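PDB 4MKQ: monalysin from Pseudomonas entomophila, which forms pores in host cell membranes, acting as a cytolytic and haemolytic toxin that damages the Drosophila intestine and contributes to bacterial virulence. Local coordinates for residues L59-T64 with V72-V77; V76-A81 with I115-R120. One frame throughout, in Å; residues are numbered along the deposited sequence.

Interaction 1 of 2, residues L59-T64 with V72-V77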
ATOM      1  N   LEU A  59     -12.396  -0.267 -15.448  1.00 29.18           N
ATOM      2  CA  LEU A  59     -12.189  -1.275 -14.408  1.00 29.89           C
ATOM      3  C   LEU A  59     -10.917  -2.077 -14.642  1.00 36.85           C
ATOM      4  O   LEU A  59     -10.617  -2.445 -15.779  1.00 36.68           O
ATOM      5  CB  LEU A  59     -13.391  -2.220 -14.259  1.00 29.72           C
ATOM      6  CG  LEU A  59     -14.568  -1.760 -13.385  1.00 34.00           C
ATOM      7  CD1 LEU A  59     -15.467  -2.914 -13.079  1.00 34.04           C
ATOM      8  CD2 LEU A  59     -14.115  -1.153 -12.072  1.00 36.20           C
ATOM      9  N   GLN A  60     -10.177  -2.351 -13.561  1.00 35.84           N
ATOM     10  CA  GLN A  60      -8.925  -3.111 -13.587  1.00 36.86           C
ATOM     11  C   GLN A  60      -8.977  -4.277 -12.601  1.00 45.39           C
ATOM     12  O   GLN A  60      -9.454  -4.106 -11.477  1.00 44.50           O
ATOM     13  CB  GLN A  60      -7.756  -2.182 -13.231  1.00 37.69           C
ATOM     14  CG  GLN A  60      -6.373  -2.766 -13.489  1.00 43.35           C
ATOM     15  CD  GLN A  60      -5.283  -1.900 -12.913  1.00 56.30           C
ATOM     16  OE1 GLN A  60      -5.142  -1.755 -11.693  1.00 49.45           O
ATOM     17  NE2 GLN A  60      -4.481  -1.306 -13.783  1.00 49.24           N
ATOM     18  N   TYR A  61      -8.456  -5.452 -13.025  1.00 46.66           N
ATOM     19  CA  TYR A  61      -8.375  -6.655 -12.195  1.00 48.81           C
ATOM     20  C   TYR A  61      -7.359  -6.448 -11.084  1.00 56.44           C
ATOM     21  O   TYR A  61      -6.219  -6.058 -11.355  1.00 56.01           O
ATOM     22  CB  TYR A  61      -7.983  -7.902 -13.029  1.00 50.88           C
ATOM     23  CG  TYR A  61      -9.145  -8.756 -13.497  1.00 53.85           C
ATOM     24  CD1 TYR A  61     -10.344  -8.776 -12.799  1.00 56.24           C
ATOM     25  CD2 TYR A  61      -9.029  -9.578 -14.615  1.00 54.96           C
ATOM     26  CE1 TYR A  61     -11.418  -9.546 -13.230  1.00 57.92           C
ATOM     27  CE2 TYR A  61     -10.099 -10.362 -15.053  1.00 56.10           C
ATOM     28  CZ  TYR A  61     -11.294 -10.341 -14.355  1.00 65.40           C
ATOM     29  OH  TYR A  61     -12.364 -11.105 -14.756  1.00 67.60           O
ATOM     30  N   VAL A  62      -7.784  -6.681  -9.833  1.00 56.15           N
ATOM     31  CA  VAL A  62      -6.927  -6.556  -8.651  1.00 57.65           C
ATOM     32  C   VAL A  62      -6.396  -7.946  -8.298  1.00 66.06           C
ATOM     33  O   VAL A  62      -5.185  -8.171  -8.304  1.00 65.54           O
ATOM     34  CB  VAL A  62      -7.667  -5.923  -7.433  1.00 61.43           C
ATOM     35  CG1 VAL A  62      -6.723  -5.730  -6.248  1.00 61.13           C
ATOM     36  CG2 VAL A  62      -8.330  -4.606  -7.804  1.00 61.29           C
ATOM     37  N   GLU A  63      -7.328  -8.875  -8.002  1.00 66.15           N
ATOM     38  CA  GLU A  63      -7.076 -10.241  -7.553  1.00 67.42           C
ATOM     39  C   GLU A  63      -8.307 -11.122  -7.831  1.00 74.21           C
ATOM     40  O   GLU A  63      -9.367 -10.614  -8.212  1.00 73.33           O
ATOM     41  CB  GLU A  63      -6.825 -10.202  -6.030  1.00 68.84           C
ATOM     42  CG  GLU A  63      -5.719 -11.111  -5.533  1.00 79.50           C
ATOM     43  CD  GLU A  63      -5.590 -11.118  -4.022  1.00 98.97           C
ATOM     44  OE1 GLU A  63      -5.233 -10.063  -3.450  1.00 91.29           O
ATOM     45  OE2 GLU A  63      -5.856 -12.176  -3.407  1.00 92.45           O
ATOM     46  N   THR A  64      -8.151 -12.440  -7.625  1.00 73.50           N
ATOM     47  CA  THR A  64      -9.198 -13.457  -7.746  1.00 74.45           C
ATOM     48  C   THR A  64      -9.038 -14.345  -6.503  1.00 80.85           C
ATOM     49  O   THR A  64      -8.006 -15.004  -6.360  1.00 80.83           O
ATOM     50  CB  THR A  64      -9.093 -14.210  -9.090  1.00 82.33           C
ATOM     51  OG1 THR A  64      -9.009 -13.270 -10.164  1.00 82.03           O
ATOM     52  CG2 THR A  64     -10.266 -15.150  -9.328  1.00 80.31           C
ATOM     53  N   VAL A  72     -14.025 -12.062  -7.693  1.00 50.35           N
ATOM     54  CA  VAL A  72     -13.173 -11.173  -8.466  1.00 48.15           C
ATOM     55  C   VAL A  72     -13.221  -9.746  -7.893  1.00 47.56           C
ATOM     56  O   VAL A  72     -14.308  -9.194  -7.726  1.00 46.74           O
ATOM     57  CB  VAL A  72     -13.567 -11.212  -9.962  1.00 51.80           C
ATOM     58  CG1 VAL A  72     -12.748 -10.225 -10.752  1.00 51.51           C
ATOM     59  CG2 VAL A  72     -13.427 -12.613 -10.553  1.00 51.59           C
ATOM     60  N   ILE A  73     -12.040  -9.156  -7.615  1.00 41.08           N
ATOM     61  CA  ILE A  73     -11.901  -7.797  -7.082  1.00 39.30           C
ATOM     62  C   ILE A  73     -11.506  -6.827  -8.204  1.00 40.05           C
ATOM     63  O   ILE A  73     -10.544  -7.081  -8.934  1.00 39.11           O
ATOM     64  CB  ILE A  73     -10.939  -7.726  -5.855  1.00 42.15           C
ATOM     65  CG1 ILE A  73     -11.311  -8.786  -4.785  1.00 42.58           C
ATOM     66  CG2 ILE A  73     -10.913  -6.312  -5.244  1.00 42.37           C
ATOM     67  CD1 ILE A  73     -10.208  -9.131  -3.755  1.00 48.70           C
ATOM     68  N   TYR A  74     -12.266  -5.726  -8.336  1.00 34.66           N
ATOM     69  CA  TYR A  74     -12.041  -4.677  -9.332  1.00 33.19           C
ATOM     70  C   TYR A  74     -11.651  -3.358  -8.686  1.00 34.85           C
ATOM     71  O   TYR A  74     -12.015  -3.098  -7.542  1.00 33.40           O
ATOM     72  CB  TYR A  74     -13.293  -4.465 -10.193  1.00 33.95           C
ATOM     73  CG  TYR A  74     -13.599  -5.601 -11.138  1.00 34.89           C
ATOM     74  CD1 TYR A  74     -12.916  -5.734 -12.341  1.00 36.80           C
ATOM     75  CD2 TYR A  74     -14.622  -6.503 -10.865  1.00 35.32           C
ATOM     76  CE1 TYR A  74     -13.232  -6.747 -13.244  1.00 37.48           C
ATOM     77  CE2 TYR A  74     -14.941  -7.527 -11.755  1.00 36.01           C
ATOM     78  CZ  TYR A  74     -14.235  -7.651 -12.939  1.00 43.03           C
ATOM     79  OH  TYR A  74     -14.530  -8.669 -13.811  1.00 44.51           O
ATOM     80  N   GLN A  75     -10.942  -2.520  -9.449  1.00 31.24           N
ATOM     81  CA  GLN A  75     -10.445  -1.189  -9.082  1.00 30.49           C
ATOM     82  C   GLN A  75     -10.738  -0.256 -10.255  1.00 32.38           C
ATOM     83  O   GLN A  75     -10.897  -0.740 -11.378  1.00 31.78           O
ATOM     84  CB  GLN A  75      -8.921  -1.265  -8.923  1.00 31.89           C
ATOM     85  CG  GLN A  75      -8.356  -0.629  -7.671  1.00 45.33           C
ATOM     86  CD  GLN A  75      -6.970  -1.149  -7.359  1.00 60.72           C
ATOM     87  OE1 GLN A  75      -6.256  -1.687  -8.221  1.00 52.27           O
ATOM     88  NE2 GLN A  75      -6.550  -0.981  -6.113  1.00 54.89           N
ATOM     89  N   VAL A  76     -10.745   1.067 -10.023  1.00 27.40           N
ATOM     90  CA  VAL A  76     -10.959   2.048 -11.091  1.00 26.27           C
ATOM     91  C   VAL A  76      -9.635   2.701 -11.484  1.00 28.36           C
ATOM     92  O   VAL A  76      -8.907   3.194 -10.621  1.00 27.62           O
ATOM     93  CB  VAL A  76     -12.058   3.101 -10.746  1.00 30.06           C
ATOM     94  CG1 VAL A  76     -12.060   4.272 -11.731  1.00 29.69           C
ATOM     95  CG2 VAL A  76     -13.434   2.458 -10.697  1.00 29.92           C
ATOM     96  N   VAL A  77      -9.335   2.702 -12.787  1.00 24.35           N
ATOM     97  CA  VAL A  77      -8.169   3.386 -13.339  1.00 23.57           C
ATOM     98  C   VAL A  77      -8.707   4.655 -14.003  1.00 26.88           C
ATOM     99  O   VAL A  77      -9.529   4.568 -14.916  1.00 26.78           O
ATOM    100  CB  VAL A  77      -7.338   2.524 -14.319  1.00 27.12           C
ATOM    101  CG1 VAL A  77      -6.098   3.273 -14.781  1.00 26.91           C
ATOM    102  CG2 VAL A  77      -6.939   1.204 -13.688  1.00 26.81           C
TER

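Interaction 2 of 2, residues V76-A81 with I115-R120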
ATOM      1  N   VAL A  76     -10.745   1.067 -10.023  1.00 27.40           N
ATOM      2  CA  VAL A  76     -10.959   2.048 -11.091  1.00 26.27           C
ATOM      3  C   VAL A  76      -9.635   2.701 -11.484  1.00 28.36           C
ATOM      4  O   VAL A  76      -8.907   3.194 -10.621  1.00 27.62           O
ATOM      5  CB  VAL A  76     -12.058   3.101 -10.746  1.00 30.06           C
ATOM      6  CG1 VAL A  76     -12.060   4.272 -11.731  1.00 29.69           C
ATOM      7  CG2 VAL A  76     -13.434   2.458 -10.697  1.00 29.92           C
ATOM      8  N   VAL A  77      -9.335   2.702 -12.787  1.00 24.35           N
ATOM      9  CA  VAL A  77      -8.169   3.386 -13.339  1.00 23.57           C
ATOM     10  C   VAL A  77      -8.707   4.655 -14.003  1.00 26.88           C
ATOM     11  O   VAL A  77      -9.529   4.568 -14.916  1.00 26.78           O
ATOM     12  CB  VAL A  77      -7.338   2.524 -14.319  1.00 27.12           C
ATOM     13  CG1 VAL A  77      -6.098   3.273 -14.781  1.00 26.91           C
ATOM     14  CG2 VAL A  77      -6.939   1.204 -13.688  1.00 26.81           C
ATOM     15  N   LEU A  78      -8.297   5.823 -13.495  1.00 22.96           N
ATOM     16  CA  LEU A  78      -8.710   7.116 -14.023  1.00 22.54           C
ATOM     17  C   LEU A  78      -7.690   7.589 -15.050  1.00 24.88           C
ATOM     18  O   LEU A  78      -6.505   7.721 -14.744  1.00 24.48           O
ATOM     19  CB  LEU A  78      -8.909   8.132 -12.884  1.00 22.93           C
ATOM     20  CG  LEU A  78      -9.584   9.478 -13.217  1.00 28.06           C
ATOM     21  CD1 LEU A  78     -10.933   9.291 -13.916  1.00 28.22           C
ATOM     22  CD2 LEU A  78      -9.787  10.295 -11.958  1.00 29.90           C
ATOM     23  N   VAL A  79      -8.154   7.779 -16.290  1.00 20.35           N
ATOM     24  CA  VAL A  79      -7.330   8.184 -17.428  1.00 19.43           C
ATOM     25  C   VAL A  79      -7.413   9.696 -17.637  1.00 22.39           C
ATOM     26  O   VAL A  79      -8.506  10.253 -17.788  1.00 21.38           O
ATOM     27  CB  VAL A  79      -7.677   7.384 -18.716  1.00 23.15           C
ATOM     28  CG1 VAL A  79      -6.696   7.686 -19.843  1.00 22.97           C
ATOM     29  CG2 VAL A  79      -7.723   5.885 -18.441  1.00 22.91           C
ATOM     30  N   TYR A  80      -6.239  10.344 -17.646  1.00 19.19           N
ATOM     31  CA  TYR A  80      -6.065  11.779 -17.852  1.00 18.94           C
ATOM     32  C   TYR A  80      -5.447  12.031 -19.208  1.00 22.82           C
ATOM     33  O   TYR A  80      -4.661  11.212 -19.680  1.00 22.68           O
ATOM     34  CB  TYR A  80      -5.134  12.368 -16.778  1.00 20.13           C
ATOM     35  CG  TYR A  80      -5.687  12.313 -15.373  1.00 21.87           C
ATOM     36  CD1 TYR A  80      -6.462  13.353 -14.868  1.00 23.88           C
ATOM     37  CD2 TYR A  80      -5.387  11.251 -14.527  1.00 22.64           C
ATOM     38  CE1 TYR A  80      -6.960  13.317 -13.566  1.00 24.52           C
ATOM     39  CE2 TYR A  80      -5.885  11.201 -13.225  1.00 23.72           C
ATOM     40  CZ  TYR A  80      -6.671  12.237 -12.749  1.00 31.14           C
ATOM     41  OH  TYR A  80      -7.146  12.199 -11.461  1.00 33.02           O
ATOM     42  N   ALA A  81      -5.784  13.171 -19.829  1.00 19.35           N
ATOM     43  CA  ALA A  81      -5.206  13.594 -21.103  1.00 19.08           C
ATOM     44  C   ALA A  81      -4.359  14.814 -20.823  1.00 23.27           C
ATOM     45  O   ALA A  81      -4.737  15.647 -20.000  1.00 22.51           O
ATOM     46  CB  ALA A  81      -6.293  13.931 -22.104  1.00 19.80           C
ATOM     47  N   ILE A 115      -4.051   6.743 -13.487  1.00 32.41           N
ATOM     48  CA  ILE A 115      -3.940   6.763 -12.029  1.00 32.64           C
ATOM     49  C   ILE A 115      -4.923   5.745 -11.441  1.00 37.34           C
ATOM     50  O   ILE A 115      -6.130   5.836 -11.681  1.00 36.68           O
ATOM     51  CB  ILE A 115      -4.109   8.202 -11.439  1.00 35.90           C
ATOM     52  CG1 ILE A 115      -2.852   9.061 -11.730  1.00 36.56           C
ATOM     53  CG2 ILE A 115      -4.428   8.172  -9.926  1.00 36.82           C
ATOM     54  CD1 ILE A 115      -2.877  10.544 -11.238  1.00 43.69           C
ATOM     55  N   THR A 116      -4.399   4.781 -10.673  1.00 34.73           N
ATOM     56  CA  THR A 116      -5.212   3.759 -10.015  1.00 34.63           C
ATOM     57  C   THR A 116      -5.839   4.346  -8.746  1.00 39.32           C
ATOM     58  O   THR A 116      -5.129   4.898  -7.905  1.00 38.33           O
ATOM     59  CB  THR A 116      -4.385   2.490  -9.778  1.00 41.31           C
ATOM     60  OG1 THR A 116      -3.930   1.999 -11.040  1.00 41.99           O
ATOM     61  CG2 THR A 116      -5.169   1.399  -9.076  1.00 39.71           C
ATOM     62  N   GLN A 117      -7.172   4.236  -8.629  1.00 37.45           N
ATOM     63  CA  GLN A 117      -7.926   4.734  -7.476  1.00 37.96           C
ATOM     64  C   GLN A 117      -7.920   3.686  -6.345  1.00 43.22           C
ATOM     65  O   GLN A 117      -7.603   2.520  -6.594  1.00 42.79           O
ATOM     66  CB  GLN A 117      -9.364   5.132  -7.874  1.00 39.32           C
ATOM     67  CG  GLN A 117      -9.486   6.110  -9.052  1.00 52.57           C
ATOM     68  CD  GLN A 117      -9.041   7.516  -8.735  1.00 70.88           C
ATOM     69  OE1 GLN A 117      -7.852   7.845  -8.787  1.00 65.13           O
ATOM     70  NE2 GLN A 117      -9.995   8.388  -8.449  1.00 65.11           N
ATOM     71  N   ARG A 118      -8.242   4.100  -5.106  1.00 40.81           N
ATOM     72  CA  ARG A 118      -8.231   3.191  -3.960  1.00 41.24           C
ATOM     73  C   ARG A 118      -9.455   2.279  -3.869  1.00 44.37           C
ATOM     74  O   ARG A 118      -9.283   1.093  -3.574  1.00 44.38           O
ATOM     75  CB  ARG A 118      -8.009   3.942  -2.635  1.00 43.88           C
ATOM     76  CG  ARG A 118      -6.568   3.852  -2.159  1.00 59.96           C
ATOM     77  CD  ARG A 118      -6.416   4.134  -0.677  1.00 77.85           C
ATOM     78  NE  ARG A 118      -5.187   3.540  -0.142  1.00 93.37           N
ATOM     79  CZ  ARG A 118      -4.006   4.152  -0.094  1.00111.11           C
ATOM     80  NH1 ARG A 118      -3.873   5.393  -0.547  1.00 99.92           N
ATOM     81  NH2 ARG A 118      -2.949   3.527   0.407  1.00 99.23           N
ATOM     82  N   LYS A 119     -10.674   2.822  -4.101  1.00 39.47           N
ATOM     83  CA  LYS A 119     -11.945   2.089  -4.007  1.00 38.58           C
ATOM     84  C   LYS A 119     -11.971   0.804  -4.839  1.00 40.97           C
ATOM     85  O   LYS A 119     -11.588   0.804  -6.011  1.00 40.44           O
ATOM     86  CB  LYS A 119     -13.131   2.999  -4.355  1.00 41.19           C
ATOM     87  CG  LYS A 119     -14.437   2.621  -3.675  1.00 55.22           C
ATOM     88  CD  LYS A 119     -15.415   3.814  -3.668  1.00 66.69           C
ATOM     89  CE  LYS A 119     -16.781   3.363  -3.172  1.00 78.76           C
ATOM     90  NZ  LYS A 119     -16.788   2.796  -1.783  1.00 88.86           N
ATOM     91  N   ARG A 120     -12.397  -0.294  -4.199  1.00 36.76           N
ATOM     92  CA  ARG A 120     -12.477  -1.636  -4.785  1.00 36.05           C
ATOM     93  C   ARG A 120     -13.839  -2.282  -4.542  1.00 38.99           C
ATOM     94  O   ARG A 120     -14.514  -1.948  -3.566  1.00 38.71           O
ATOM     95  CB  ARG A 120     -11.357  -2.548  -4.243  1.00 36.24           C
ATOM     96  CG  ARG A 120      -9.943  -2.117  -4.636  1.00 48.16           C
ATOM     97  CD  ARG A 120      -8.884  -3.126  -4.235  1.00 61.25           C
ATOM     98  NE  ARG A 120      -8.523  -3.032  -2.819  1.00 73.46           N
ATOM     99  CZ  ARG A 120      -7.522  -3.695  -2.248  1.00 90.08           C
ATOM    100  NH1 ARG A 120      -6.748  -4.498  -2.970  1.00 78.55           N
ATOM    101  NH2 ARG A 120      -7.278  -3.552  -0.954  1.00 78.16           N
TER

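Interaction 1 of 2, residues L59-T64 with V72-V77
L59-T64 runs antiparallel to V72-V77 in a strongly twisted hairpin, the short strand axes 137° apart, with Q60 and Q75 bonded in both directions through their backbones. Further along, V62 N donates a hydrogen bond to I73 O at 2.9 Å while I73 N reaches E63 O at 3.1 Å, which places V62 and E63 opposite the single residue I73 in a beta bulge. The helix-like backbone angles of V62 fit this extra residue.

The side chains of L59, Y61 and Y74 share one face of the sheet. L59 CG lies anti to its carbonyl carbon (chi1 -84°), and the CD1 branch sits over a face of the Y74 ring, 4.2 Å from its centroid, in a CH-pi contact. Y61 and Y74 lie side by side, their ring centroids 5.1 Å apart and the planes 23° from parallel, but they are slid so far that overlap is slight. The Y74 hydroxyl is hydrogen-bonded to V129 O. On the face of Q60 and Q75, the extended Q60 chain crosses V77 at a slant, with CB 3.5 Å from V77 CG2. V62 CG2 meets Q75 CB at 3.6 Å, the two side chains crossing nearly at right angles.

The main chain therefore supplies the directional bonds between these strands, while aliphatic and aromatic surfaces fill in around them without a salt bridge across the pair.

Interaction 2 of 2, residues V76-A81 with I115-R120
Y80 and I115 meet with I115 CB at the edge of the tyrosine ring, in its plane, while I115 CD1 approaches Y80 CE2 obliquely at 3.7 Å. The Y80 OH is hydrogen-bonded to D13 of a neighbouring subunit. The ring also meets F14 of that subunit, with planes at about 55°.

Q117 is folded back by the turn about its CB-CG bond (chi2 -71°). Its CG lies 3.4 Å from V76 O, and its amide end turns to L78, where NE2 comes within 4.0 Å of L78 CD2. Here the aliphatic part of the glutamine covers a carbonyl that the backbone N of Q117 already grips at 2.8 Å, with the donor nearly along the C=O axis. Two more bonds lock the neighbouring pair: L78 N to I115 O at 2.8 Å, and I115 N to L78 O at 2.9 Å. Between this pair and the V76-Q117 bond, V77 and T116 form a non-hydrogen-bonded pair, their side chains on the opposite face from L78 and I115 and touching only loosely.

At R118 the chain turns a corner, while in the other direction the pairing carries on, Y80 bonding to the backbone of S113. Strand 71-84 runs between 106-124 and 46-65, where V77 bonds to the backbone of Y58. V76 packs on L21, just after helix 13-20, and that same neighbouring subunit packs on L78, Y80 and I115.

Overall arrangement
Interactions 1 and 2 lie 11 Å apart between centres and share V76 and V77. Strand 71-84 pairs with 46-65 in interaction 1, its hairpin partner, and then with 106-124 in interaction 2, a partner 34 residues further along the chain. Strand 71-84 lies between the other two in one long twisted sheet, consistent with the elongated aerolysin-like fold. Interaction 1 lies farther out, about 16 Å from the centre of the chain against 8 Å for interaction 2. The two contacts also touch through R120, which packs on V62 and Y74. Both reach other subunits, so the sheet contributes to intersubunit packing in this construct, which lacks the membrane-spanning region.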